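Local coordinates for protein enterochelin esterase (Salmonella enterica subsp. enterica serovar Typhimurium, PDB 3MGA) that probably hydrolyses the ester bonds of ferric enterobactin, the iron-loaded siderophore, so that the bacterium can recover its iron, at residues Val53-Ile57 and Trp124-Leu128; Arg92-Cys96 and His147-Ala151; His63-Pro69 and Arg117-Arg121. One frame throughout, in Å; residues are numbered along the deposited sequence.

Contact 1 (Val53-Ile57 and Trp124-Leu128); sequences VWVYI and WRQLL
W54 and Y56, neighbours on one face of strand 53-57, meet the indole of W124, the three rings forming an aromatic cluster between a helix and strand 52-57 of a β-sandwich. The sandwich consists of two antiparallel sheets: V53, V55 and I57 turn into it, toward W81 and W83 of the other sheet, while W54 and Y56 face helix 117-127.

The tight part centres on W124, which is buried. The edge of the Y56 ring comes down on the W124 face, with planes at 70° and centroids of the two six-membered rings 4.8 Å apart; the closest approach is Y56 CE1 to W124 CD2, 3.6 Å. This position follows from Y56 placing CG opposite its own backbone N (chi1 -168°), which carries the ring out toward the helix. W124 in turn directs an edge at the face of W54 in an offset edge-to-face pair, and W124 CZ3 rests 3.9 Å from W54 CB. F106 adds edge-to-face contacts with both tryptophans. L127, also buried, reaches the indole of W54 obliquely, its CD1 lying 3.4 Å from W54 NE1.

The far side of the helix is loose by comparison. R125 and Q126 are exposed there, and neither side chain meets the strand. Toward the end of segment 124-128, W124 O accepts from both L127 N and L128 N. L128 comes in over the Y56 ring, its CD2 standing 3.8 Å above the ring centre, only 9° from the normal: a CH-pi contact made by a single methyl.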
ATOM      1  N   VAL A  53      -0.710 -16.206 -20.403  1.00 55.09           N
ATOM      2  CA  VAL A  53      -1.140 -14.834 -20.158  1.00 52.88           C
ATOM      3  C   VAL A  53      -1.599 -14.862 -18.707  1.00 50.66           C
ATOM      4  O   VAL A  53      -2.786 -15.019 -18.424  1.00 50.47           O
ATOM      5  CB  VAL A  53      -2.298 -14.395 -21.065  1.00 53.44           C
ATOM      6  CG1 VAL A  53      -2.600 -12.936 -20.823  1.00 51.89           C
ATOM      7  CG2 VAL A  53      -1.959 -14.636 -22.538  1.00 56.26           C
ATOM      8  N   TRP A  54      -0.646 -14.734 -17.788  1.00 49.74           N
ATOM      9  CA  TRP A  54      -0.951 -14.800 -16.363  1.00 47.37           C
ATOM     10  C   TRP A  54      -1.684 -13.551 -15.888  1.00 45.96           C
ATOM     11  O   TRP A  54      -1.390 -12.432 -16.314  1.00 44.94           O
ATOM     12  CB  TRP A  54       0.320 -15.029 -15.530  1.00 47.44           C
ATOM     13  CG  TRP A  54       1.156 -16.223 -15.983  1.00 50.68           C
ATOM     14  CD1 TRP A  54       2.292 -16.183 -16.746  1.00 52.39           C
ATOM     15  CD2 TRP A  54       0.906 -17.610 -15.720  1.00 48.49           C
ATOM     16  NE1 TRP A  54       2.763 -17.448 -16.964  1.00 54.01           N
ATOM     17  CE2 TRP A  54       1.935 -18.346 -16.344  1.00 52.25           C
ATOM     18  CE3 TRP A  54      -0.082 -18.301 -15.010  1.00 48.51           C
ATOM     19  CZ2 TRP A  54       2.003 -19.739 -16.287  1.00 51.54           C
ATOM     20  CZ3 TRP A  54      -0.017 -19.685 -14.955  1.00 50.60           C
ATOM     21  CH2 TRP A  54       1.019 -20.391 -15.591  1.00 52.77           C
ATOM     22  N   VAL A  55      -2.660 -13.758 -15.017  1.00 44.67           N
ATOM     23  CA  VAL A  55      -3.427 -12.670 -14.462  1.00 42.76           C
ATOM     24  C   VAL A  55      -2.938 -12.585 -13.034  1.00 42.73           C
ATOM     25  O   VAL A  55      -3.183 -13.489 -12.235  1.00 45.11           O
ATOM     26  CB  VAL A  55      -4.938 -12.964 -14.551  1.00 43.45           C
ATOM     27  CG1 VAL A  55      -5.759 -11.826 -13.956  1.00 38.75           C
ATOM     28  CG2 VAL A  55      -5.331 -13.214 -16.024  1.00 43.75           C
ATOM     29  N   TYR A  56      -2.197 -11.525 -12.730  1.00 42.08           N
ATOM     30  CA  TYR A  56      -1.630 -11.338 -11.401  1.00 42.25           C
ATOM     31  C   TYR A  56      -2.395 -10.236 -10.689  1.00 41.36           C
ATOM     32  O   TYR A  56      -2.143  -9.062 -10.913  1.00 41.70           O
ATOM     33  CB  TYR A  56      -0.146 -10.994 -11.514  1.00 42.53           C
ATOM     34  CG  TYR A  56       0.624 -11.043 -10.214  1.00 43.91           C
ATOM     35  CD1 TYR A  56       1.227 -12.228  -9.786  1.00 45.19           C
ATOM     36  CD2 TYR A  56       0.782  -9.902  -9.425  1.00 44.48           C
ATOM     37  CE1 TYR A  56       1.951 -12.286  -8.598  1.00 47.49           C
ATOM     38  CE2 TYR A  56       1.504  -9.945  -8.236  1.00 46.36           C
ATOM     39  CZ  TYR A  56       2.087 -11.137  -7.825  1.00 50.42           C
ATOM     40  OH  TYR A  56       2.807 -11.181  -6.649  1.00 52.60           O
ATOM     41  N   ILE A  57      -3.348 -10.640  -9.854  1.00 41.54           N
ATOM     42  CA  ILE A  57      -4.182  -9.723  -9.097  1.00 41.02           C
ATOM     43  C   ILE A  57      -3.743  -9.778  -7.639  1.00 41.43           C
ATOM     44  O   ILE A  57      -3.744 -10.845  -7.029  1.00 42.25           O
ATOM     45  CB  ILE A  57      -5.675 -10.122  -9.197  1.00 41.20           C
ATOM     46  CG1 ILE A  57      -6.098 -10.285 -10.663  1.00 42.73           C
ATOM     47  CG2 ILE A  57      -6.554  -9.092  -8.512  1.00 38.08           C
ATOM     48  CD1 ILE A  57      -7.536 -10.745 -10.851  1.00 42.76           C
ATOM     49  N   TRP A 124       7.137 -16.373  -9.624  1.00 63.06           N
ATOM     50  CA  TRP A 124       6.712 -15.029 -10.031  1.00 60.45           C
ATOM     51  C   TRP A 124       7.863 -14.058 -10.243  1.00 63.85           C
ATOM     52  O   TRP A 124       7.740 -13.142 -11.052  1.00 63.11           O
ATOM     53  CB  TRP A 124       5.712 -14.417  -9.039  1.00 57.52           C
ATOM     54  CG  TRP A 124       4.388 -15.093  -9.044  1.00 50.15           C
ATOM     55  CD1 TRP A 124       3.843 -15.834  -8.044  1.00 50.24           C
ATOM     56  CD2 TRP A 124       3.456 -15.131 -10.128  1.00 44.28           C
ATOM     57  NE1 TRP A 124       2.608 -16.310  -8.424  1.00 47.16           N
ATOM     58  CE2 TRP A 124       2.350 -15.891  -9.702  1.00 43.86           C
ATOM     59  CE3 TRP A 124       3.444 -14.582 -11.414  1.00 44.01           C
ATOM     60  CZ2 TRP A 124       1.241 -16.121 -10.516  1.00 41.48           C
ATOM     61  CZ3 TRP A 124       2.345 -14.811 -12.223  1.00 43.27           C
ATOM     62  CH2 TRP A 124       1.259 -15.578 -11.771  1.00 41.88           C
ATOM     63  N   ARG A 125       8.965 -14.236  -9.518  1.00 68.69           N
ATOM     64  CA  ARG A 125      10.123 -13.353  -9.686  1.00 73.84           C
ATOM     65  C   ARG A 125      10.691 -13.442 -11.106  1.00 75.41           C
ATOM     66  O   ARG A 125      11.331 -12.497 -11.582  1.00 78.59           O
ATOM     67  CB  ARG A 125      11.231 -13.650  -8.663  1.00 80.38           C
ATOM     68  CG  ARG A 125      10.898 -13.279  -7.221  1.00 82.85           C
ATOM     69  CD  ARG A 125      12.127 -13.430  -6.322  1.00 93.26           C
ATOM     70  NE  ARG A 125      11.854 -13.068  -4.927  1.00 96.95           N
ATOM     71  CZ  ARG A 125      11.492 -13.923  -3.966  1.00 98.01           C
ATOM     72  NH1 ARG A 125      11.354 -15.222  -4.218  1.00 97.00           N
ATOM     73  NH2 ARG A 125      11.271 -13.471  -2.737  1.00100.65           N
ATOM     74  N   GLN A 126      10.469 -14.578 -11.769  1.00 73.88           N
ATOM     75  CA  GLN A 126      10.942 -14.774 -13.146  1.00 76.69           C
ATOM     76  C   GLN A 126       9.967 -14.256 -14.212  1.00 71.49           C
ATOM     77  O   GLN A 126      10.368 -14.007 -15.346  1.00 74.88           O
ATOM     78  CB  GLN A 126      11.313 -16.247 -13.414  1.00 79.92           C
ATOM     79  CG  GLN A 126      12.744 -16.654 -12.980  1.00 89.25           C
ATOM     80  CD  GLN A 126      13.040 -16.447 -11.499  1.00 92.08           C
ATOM     81  OE1 GLN A 126      12.136 -16.259 -10.689  1.00 90.41           O
ATOM     82  NE2 GLN A 126      14.318 -16.494 -11.143  1.00 98.33           N
ATOM     83  N   LEU A 127       8.700 -14.070 -13.851  1.00 64.95           N
ATOM     84  CA  LEU A 127       7.699 -13.587 -14.812  1.00 60.84           C
ATOM     85  C   LEU A 127       7.340 -12.098 -14.667  1.00 58.05           C
ATOM     86  O   LEU A 127       7.295 -11.383 -15.665  1.00 57.28           O
ATOM     87  CB  LEU A 127       6.434 -14.443 -14.725  1.00 57.02           C
ATOM     88  CG  LEU A 127       6.607 -15.910 -15.120  1.00 57.76           C
ATOM     89  CD1 LEU A 127       5.342 -16.700 -14.846  1.00 50.68           C
ATOM     90  CD2 LEU A 127       7.007 -16.019 -16.585  1.00 61.16           C
ATOM     91  N   LEU A 128       7.108 -11.638 -13.437  1.00 56.96           N
ATOM     92  CA  LEU A 128       6.723 -10.226 -13.173  1.00 56.55           C
ATOM     93  C   LEU A 128       7.522  -9.144 -13.912  1.00 60.52           C
ATOM     94  O   LEU A 128       6.963  -8.100 -14.240  1.00 59.72           O
ATOM     95  CB  LEU A 128       6.693  -9.926 -11.668  1.00 56.47           C
ATOM     96  CG  LEU A 128       5.539 -10.571 -10.883  1.00 53.45           C
ATOM     97  CD1 LEU A 128       5.674 -10.297  -9.396  1.00 53.72           C
ATOM     98  CD2 LEU A 128       4.190 -10.079 -11.387  1.00 47.02           C
TER

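Contact 2 (Arg92-Cys96 and His147-Ala151); sequences RGSYC and HAVSA
Y95 lays one face of its ring over S150, the residue it pairs with in the antiparallel four-stranded sheet of this β-sandwich. The two form a hydrogen-bonded pair, Y95 N to S150 O at 3.0 Å and S150 N to Y95 O at 2.8 Å. S94 and A151 follow as a non-hydrogen-bonded pair, where S94 CA makes a CA-H...O contact with S150 O at 3.3 Å.

Two first torsions place the side chains that meet. Y95 holds CG between its backbone N and carbonyl carbon (chi1 70°), which swings the ring back across the neighbouring strand. S150 CB then sits 4.0 Å from the Y95 ring centroid, offset toward the rim on the CZ side, a CH-pi contact. The hydroxyls look elsewhere: Y95 OH bonds to D134 OD2, and S150 OG to D134 N and S140 OG, so D134 ties both residues to the same loop.

C96 takes up a similar first torsion (chi1 59°), and its SG leans toward H147 at an oblique angle, 3.8 Å from H147 NE2. On the face shared with A151, S94 OG lies beside its own backbone N and reaches D384 OD1, a link to the putative esterase region of the same chain.

Strand 92-100 runs between strand 52-57 and strand 148-153, with strand 140-142 beyond. W141 of that last strand packs against S94, V149 and A151, and L386 of helix 385-399 touches R92, S94 and A151.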
ATOM      1  N   ARG A  92     -11.194  -3.979  -3.839  1.00 35.58           N
ATOM      2  CA  ARG A  92     -10.436  -3.059  -4.668  1.00 35.42           C
ATOM      3  C   ARG A  92      -9.008  -3.567  -4.692  1.00 35.49           C
ATOM      4  O   ARG A  92      -8.496  -4.026  -3.672  1.00 36.76           O
ATOM      5  CB  ARG A  92     -10.517  -1.645  -4.101  1.00 35.13           C
ATOM      6  CG  ARG A  92      -9.559  -0.612  -4.695  1.00 36.11           C
ATOM      7  CD  ARG A  92     -10.185   0.804  -4.530  1.00 38.89           C
ATOM      8  NE  ARG A  92     -10.550   1.050  -3.148  1.00 40.40           N
ATOM      9  CZ  ARG A  92     -11.465   1.912  -2.731  1.00 38.87           C
ATOM     10  NH1 ARG A  92     -12.191   2.625  -3.585  1.00 41.50           N
ATOM     11  NH2 ARG A  92     -11.681   2.027  -1.432  1.00 42.97           N
ATOM     12  N   GLY A  93      -8.372  -3.512  -5.854  1.00 34.81           N
ATOM     13  CA  GLY A  93      -7.002  -3.977  -5.955  1.00 34.45           C
ATOM     14  C   GLY A  93      -6.349  -3.776  -7.300  1.00 33.08           C
ATOM     15  O   GLY A  93      -7.013  -3.487  -8.287  1.00 32.52           O
ATOM     16  N   SER A  94      -5.031  -3.935  -7.313  1.00 33.32           N
ATOM     17  CA  SER A  94      -4.224  -3.782  -8.506  1.00 35.02           C
ATOM     18  C   SER A  94      -4.105  -5.109  -9.211  1.00 35.63           C
ATOM     19  O   SER A  94      -4.280  -6.174  -8.599  1.00 34.88           O
ATOM     20  CB  SER A  94      -2.809  -3.340  -8.137  1.00 35.87           C
ATOM     21  OG  SER A  94      -2.818  -2.163  -7.363  1.00 39.57           O
ATOM     22  N   TYR A  95      -3.803  -5.051 -10.503  1.00 36.29           N
ATOM     23  CA  TYR A  95      -3.593  -6.270 -11.270  1.00 37.53           C
ATOM     24  C   TYR A  95      -2.739  -5.935 -12.477  1.00 39.02           C
ATOM     25  O   TYR A  95      -2.569  -4.762 -12.827  1.00 39.48           O
ATOM     26  CB  TYR A  95      -4.919  -6.914 -11.709  1.00 36.46           C
ATOM     27  CG  TYR A  95      -5.659  -6.134 -12.772  1.00 37.71           C
ATOM     28  CD1 TYR A  95      -6.473  -5.062 -12.440  1.00 36.63           C
ATOM     29  CD2 TYR A  95      -5.547  -6.480 -14.113  1.00 36.31           C
ATOM     30  CE1 TYR A  95      -7.149  -4.343 -13.425  1.00 39.16           C
ATOM     31  CE2 TYR A  95      -6.220  -5.775 -15.095  1.00 37.59           C
ATOM     32  CZ  TYR A  95      -7.014  -4.706 -14.751  1.00 38.85           C
ATOM     33  OH  TYR A  95      -7.678  -4.009 -15.739  1.00 36.99           O
ATOM     34  N   CYS A  96      -2.195  -6.973 -13.098  1.00 39.21           N
ATOM     35  CA  CYS A  96      -1.377  -6.811 -14.282  1.00 41.44           C
ATOM     36  C   CYS A  96      -1.400  -8.141 -15.005  1.00 42.66           C
ATOM     37  O   CYS A  96      -1.736  -9.157 -14.401  1.00 43.17           O
ATOM     38  CB  CYS A  96       0.061  -6.392 -13.911  1.00 41.70           C
ATOM     39  SG  CYS A  96       0.973  -7.538 -12.822  0.88 43.39           S
ATOM     40  N   HIS A 147       7.213  -2.738 -12.505  1.00 62.70           N
ATOM     41  CA  HIS A 147       6.305  -2.937 -13.636  1.00 61.32           C
ATOM     42  C   HIS A 147       5.049  -2.080 -13.463  1.00 56.73           C
ATOM     43  O   HIS A 147       4.743  -1.621 -12.364  1.00 53.49           O
ATOM     44  CB  HIS A 147       5.909  -4.411 -13.769  1.00 62.93           C
ATOM     45  CG  HIS A 147       5.159  -4.950 -12.586  1.00 62.15           C
ATOM     46  ND1 HIS A 147       5.761  -5.703 -11.599  1.00 63.76           N
ATOM     47  CD2 HIS A 147       3.858  -4.834 -12.227  1.00 60.05           C
ATOM     48  CE1 HIS A 147       4.861  -6.035 -10.690  1.00 63.91           C
ATOM     49  NE2 HIS A 147       3.698  -5.517 -11.046  1.00 61.62           N
ATOM     50  N   ALA A 148       4.335  -1.862 -14.563  1.00 54.95           N
ATOM     51  CA  ALA A 148       3.102  -1.089 -14.534  1.00 51.46           C
ATOM     52  C   ALA A 148       1.945  -1.984 -14.069  1.00 49.35           C
ATOM     53  O   ALA A 148       1.970  -3.199 -14.258  1.00 49.87           O
ATOM     54  CB  ALA A 148       2.808  -0.503 -15.912  1.00 52.21           C
ATOM     55  N   VAL A 149       0.944  -1.370 -13.452  1.00 46.56           N
ATOM     56  CA  VAL A 149      -0.228  -2.081 -12.951  1.00 45.76           C
ATOM     57  C   VAL A 149      -1.487  -1.319 -13.318  1.00 43.51           C
ATOM     58  O   VAL A 149      -1.411  -0.192 -13.797  1.00 42.61           O
ATOM     59  CB  VAL A 149      -0.183  -2.230 -11.419  1.00 45.02           C
ATOM     60  CG1 VAL A 149       0.908  -3.200 -11.016  1.00 47.58           C
ATOM     61  CG2 VAL A 149       0.008  -0.853 -10.758  1.00 42.96           C
ATOM     62  N   SER A 150      -2.642  -1.935 -13.082  1.00 41.89           N
ATOM     63  CA  SER A 150      -3.928  -1.313 -13.386  1.00 40.20           C
ATOM     64  C   SER A 150      -4.884  -1.426 -12.204  1.00 37.75           C
ATOM     65  O   SER A 150      -4.728  -2.289 -11.360  1.00 36.86           O
ATOM     66  CB  SER A 150      -4.513  -1.924 -14.649  1.00 41.55           C
ATOM     67  OG  SER A 150      -3.609  -1.728 -15.727  1.00 40.50           O
ATOM     68  N   ALA A 151      -5.866  -0.534 -12.153  1.00 37.82           N
ATOM     69  CA  ALA A 151      -6.812  -0.482 -11.049  1.00 37.23           C
ATOM     70  C   ALA A 151      -8.188  -1.064 -11.370  1.00 38.24           C
ATOM     71  O   ALA A 151      -8.774  -0.795 -12.430  1.00 37.71           O
ATOM     72  CB  ALA A 151      -6.964   0.952 -10.581  1.00 36.05           C
TER

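Contact 3 (His63-Pro69 and Arg117-Arg121); sequences HHQNAQP and RNVLR
H63 and R121 meet with the arginine chain drawn over one face of the imidazole, where the loop 63-69 closes on the first turns of helix 117-127. H63 holds CG between its backbone N and carbonyl carbon (chi1 67°), which sets the ring under that chain. The CH-pi part is clear: R121 CG lies 3.7 Å from the H63 ring centroid, 17° off the normal. Beyond it the extended chain brings R121 NE to 3.1 Å from H63 NE2, with guanidinium and ring planes 67° apart. H64 CD2 lies over the opposite face of the H63 ring, so the imidazole is sandwiched.

Van der Waals packing gathers at L120, which is buried. Its CD1 touches A67 O at 3.4 Å and N66 CA at 3.7 Å, while L120 CD2 and P69 CD form an apolar pair at 3.9 Å. R117 runs alongside H63, pointing the same way, with R117 CG 3.6 Å from H63 O. Within the loop, H63 O accepts from N66 N.

H63 ND1 is buried without a partner in the model, and two arginines beside the ring would probably disfavour a charged imidazole. R321 also comes close to R117 and R121; such clustered positive charge is consistent with a site for an anionic ligand such as ferric enterobactin.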
ATOM      1  N   HIS A  63       0.847 -15.066  -4.337  1.00 53.66           N
ATOM      2  CA  HIS A  63       1.320 -15.888  -3.231  1.00 57.13           C
ATOM      3  C   HIS A  63       0.616 -15.612  -1.900  1.00 58.82           C
ATOM      4  O   HIS A  63       0.674 -16.444  -0.997  1.00 61.20           O
ATOM      5  CB  HIS A  63       2.816 -15.672  -3.039  1.00 59.24           C
ATOM      6  CG  HIS A  63       3.164 -14.296  -2.568  1.00 59.91           C
ATOM      7  ND1 HIS A  63       3.309 -13.983  -1.233  1.00 63.57           N
ATOM      8  CD2 HIS A  63       3.374 -13.146  -3.249  1.00 58.70           C
ATOM      9  CE1 HIS A  63       3.605 -12.702  -1.114  1.00 64.54           C
ATOM     10  NE2 HIS A  63       3.650 -12.171  -2.324  1.00 62.50           N
ATOM     11  N   HIS A  64      -0.024 -14.452  -1.758  1.00 58.08           N
ATOM     12  CA  HIS A  64      -0.717 -14.126  -0.507  1.00 59.87           C
ATOM     13  C   HIS A  64      -1.887 -15.081  -0.232  1.00 61.88           C
ATOM     14  O   HIS A  64      -2.227 -15.335   0.927  1.00 63.70           O
ATOM     15  CB  HIS A  64      -1.170 -12.655  -0.477  1.00 57.96           C
ATOM     16  CG  HIS A  64      -0.035 -11.677  -0.481  1.00 57.73           C
ATOM     17  ND1 HIS A  64       0.638 -11.312   0.665  1.00 58.55           N
ATOM     18  CD2 HIS A  64       0.552 -10.992  -1.493  1.00 55.99           C
ATOM     19  CE1 HIS A  64       1.587 -10.445   0.361  1.00 58.88           C
ATOM     20  NE2 HIS A  64       1.559 -10.236  -0.942  1.00 56.95           N
ATOM     21  N   GLN A  65      -2.496 -15.609  -1.292  1.00 62.73           N
ATOM     22  CA  GLN A  65      -3.593 -16.571  -1.152  1.00 64.39           C
ATOM     23  C   GLN A  65      -3.120 -17.978  -1.517  1.00 66.19           C
ATOM     24  O   GLN A  65      -3.946 -18.882  -1.652  1.00 67.29           O
ATOM     25  CB  GLN A  65      -4.766 -16.202  -2.074  1.00 63.42           C
ATOM     26  CG  GLN A  65      -5.414 -14.864  -1.791  1.00 63.38           C
ATOM     27  CD  GLN A  65      -6.075 -14.796  -0.428  1.00 65.19           C
ATOM     28  OE1 GLN A  65      -6.302 -13.714   0.105  1.00 68.48           O
ATOM     29  NE2 GLN A  65      -6.375 -15.949   0.146  1.00 69.06           N
ATOM     30  N   ASN A  66      -1.804 -18.172  -1.656  1.00 67.00           N
ATOM     31  CA  ASN A  66      -1.255 -19.478  -2.066  1.00 69.05           C
ATOM     32  C   ASN A  66      -2.054 -20.027  -3.234  1.00 67.58           C
ATOM     33  O   ASN A  66      -2.377 -21.208  -3.286  1.00 69.58           O
ATOM     34  CB  ASN A  66      -1.247 -20.482  -0.908  1.00 71.85           C
ATOM     35  CG  ASN A  66      -0.196 -20.168   0.126  1.00 75.50           C
ATOM     36  OD1 ASN A  66       0.732 -19.400  -0.129  1.00 79.64           O
ATOM     37  ND2 ASN A  66      -0.315 -20.782   1.296  1.00 81.62           N
ATOM     38  N   ALA A  67      -2.373 -19.143  -4.170  1.00 64.52           N
ATOM     39  CA  ALA A  67      -3.169 -19.511  -5.321  1.00 63.56           C
ATOM     40  C   ALA A  67      -2.328 -20.174  -6.394  1.00 63.71           C
ATOM     41  O   ALA A  67      -1.146 -19.851  -6.570  1.00 63.69           O
ATOM     42  CB  ALA A  67      -3.864 -18.272  -5.892  1.00 60.99           C
ATOM     43  N   GLN A  68      -2.940 -21.118  -7.098  1.00 63.35           N
ATOM     44  CA  GLN A  68      -2.280 -21.783  -8.198  1.00 63.67           C
ATOM     45  C   GLN A  68      -2.252 -20.720  -9.295  1.00 60.54           C
ATOM     46  O   GLN A  68      -3.265 -20.056  -9.520  1.00 57.64           O
ATOM     47  CB  GLN A  68      -3.057 -23.033  -8.626  1.00 65.78           C
ATOM     48  CG  GLN A  68      -3.136 -24.104  -7.527  1.00 68.76           C
ATOM     49  CD  GLN A  68      -4.039 -25.284  -7.875  1.00 70.16           C
ATOM     50  OE1 GLN A  68      -4.718 -25.288  -8.901  1.00 68.03           O
ATOM     51  NE2 GLN A  68      -4.059 -26.284  -7.000  1.00 73.58           N
ATOM     52  N   PRO A  69      -1.085 -20.522  -9.943  1.00 60.04           N
ATOM     53  CA  PRO A  69      -0.928 -19.520 -11.003  1.00 57.98           C
ATOM     54  C   PRO A  69      -2.055 -19.562 -12.026  1.00 57.26           C
ATOM     55  O   PRO A  69      -2.288 -20.595 -12.654  1.00 58.63           O
ATOM     56  CB  PRO A  69       0.406 -19.891 -11.637  1.00 59.17           C
ATOM     57  CG  PRO A  69       1.176 -20.495 -10.526  1.00 61.30           C
ATOM     58  CD  PRO A  69       0.186 -21.214  -9.661  1.00 61.78           C
ATOM     59  N   ARG A 117       4.324 -21.397  -0.675  1.00 82.11           N
ATOM     60  CA  ARG A 117       4.394 -19.959  -0.940  1.00 80.72           C
ATOM     61  C   ARG A 117       5.775 -19.568  -1.474  1.00 81.51           C
ATOM     62  O   ARG A 117       5.886 -18.774  -2.408  1.00 78.06           O
ATOM     63  CB  ARG A 117       4.098 -19.156   0.327  1.00 84.55           C
ATOM     64  CG  ARG A 117       3.937 -17.657   0.077  1.00 84.70           C
ATOM     65  CD  ARG A 117       4.057 -16.867   1.354  1.00 93.20           C
ATOM     66  NE  ARG A 117       5.376 -17.083   1.952  1.00101.43           N
ATOM     67  CZ  ARG A 117       6.495 -16.459   1.579  1.00104.35           C
ATOM     68  NH1 ARG A 117       6.487 -15.565   0.590  1.00101.03           N
ATOM     69  NH2 ARG A 117       7.640 -16.742   2.193  1.00110.86           N
ATOM     70  N   ASN A 118       6.822 -20.121  -0.867  1.00 86.29           N
ATOM     71  CA  ASN A 118       8.188 -19.842  -1.299  1.00 89.23           C
ATOM     72  C   ASN A 118       8.376 -20.200  -2.767  1.00 86.03           C
ATOM     73  O   ASN A 118       9.013 -19.453  -3.513  1.00 86.06           O
ATOM     74  CB  ASN A 118       9.191 -20.610  -0.436  1.00 95.96           C
ATOM     75  CG  ASN A 118       9.157 -20.182   1.020  1.00101.53           C
ATOM     76  OD1 ASN A 118       8.699 -19.085   1.349  1.00101.88           O
ATOM     77  ND2 ASN A 118       9.654 -21.043   1.900  1.00107.79           N
ATOM     78  N   VAL A 119       7.806 -21.333  -3.179  1.00 84.30           N
ATOM     79  CA  VAL A 119       7.898 -21.790  -4.567  1.00 82.44           C
ATOM     80  C   VAL A 119       7.153 -20.831  -5.502  1.00 77.54           C
ATOM     81  O   VAL A 119       7.583 -20.611  -6.635  1.00 76.56           O
ATOM     82  CB  VAL A 119       7.364 -23.234  -4.737  1.00 82.55           C
ATOM     83  CG1 VAL A 119       7.459 -23.676  -6.192  1.00 81.66           C
ATOM     84  CG2 VAL A 119       8.142 -24.191  -3.854  1.00 87.95           C
ATOM     85  N   LEU A 120       6.046 -20.261  -5.025  1.00 75.19           N
ATOM     86  CA  LEU A 120       5.273 -19.302  -5.827  1.00 71.61           C
ATOM     87  C   LEU A 120       6.064 -18.023  -6.099  1.00 72.16           C
ATOM     88  O   LEU A 120       6.336 -17.706  -7.261  1.00 71.63           O
ATOM     89  CB  LEU A 120       3.923 -18.963  -5.180  1.00 69.44           C
ATOM     90  CG  LEU A 120       2.827 -20.026  -5.239  1.00 67.74           C
ATOM     91  CD1 LEU A 120       1.567 -19.531  -4.525  1.00 65.04           C
ATOM     92  CD2 LEU A 120       2.514 -20.378  -6.689  1.00 62.59           C
ATOM     93  N   ARG A 121       6.424 -17.283  -5.048  1.00 74.46           N
ATOM     94  CA  ARG A 121       7.207 -16.055  -5.243  1.00 76.16           C
ATOM     95  C   ARG A 121       8.381 -16.265  -6.182  1.00 77.75           C
ATOM     96  O   ARG A 121       8.617 -15.443  -7.067  1.00 77.49           O
ATOM     97  CB  ARG A 121       7.700 -15.432  -3.931  1.00 80.93           C
ATOM     98  CG  ARG A 121       6.740 -14.417  -3.335  1.00 82.33           C
ATOM     99  CD  ARG A 121       7.460 -13.492  -2.346  1.00 89.35           C
ATOM    100  NE  ARG A 121       6.709 -12.259  -2.100  1.00 89.38           N
ATOM    101  CZ  ARG A 121       7.130 -11.261  -1.322  1.00 94.73           C
ATOM    102  NH1 ARG A 121       8.303 -11.339  -0.702  1.00101.44           N
ATOM    103  NH2 ARG A 121       6.376 -10.177  -1.165  1.00 92.64           N
TER

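Overall arrangement
All three contacts belong to the N-terminal β-sandwich region. Contacts 1 and 2 have centres about 12 Å apart and join through neighbouring strands: Y56 N lies 2.9 Å from C96 O, a probable hydrogen bond. Contacts 1 and 3 share helix 117-127, their centres about 11 Å apart; contact 3 is nested within the loop that contact 1 closes, and W54 CZ3 packs 3.4 Å from P69 CB. Contacts 2 and 3 do not touch, their nearest atoms being about 10 Å apart. R121 of contact 3 lies near, without touching, a GxSxG sequence that is probably the nucleophile elbow, and about 5 Å from a glycerol probably from the crystallisation liquor; S94 of contact 2 reaches toward the esterase region.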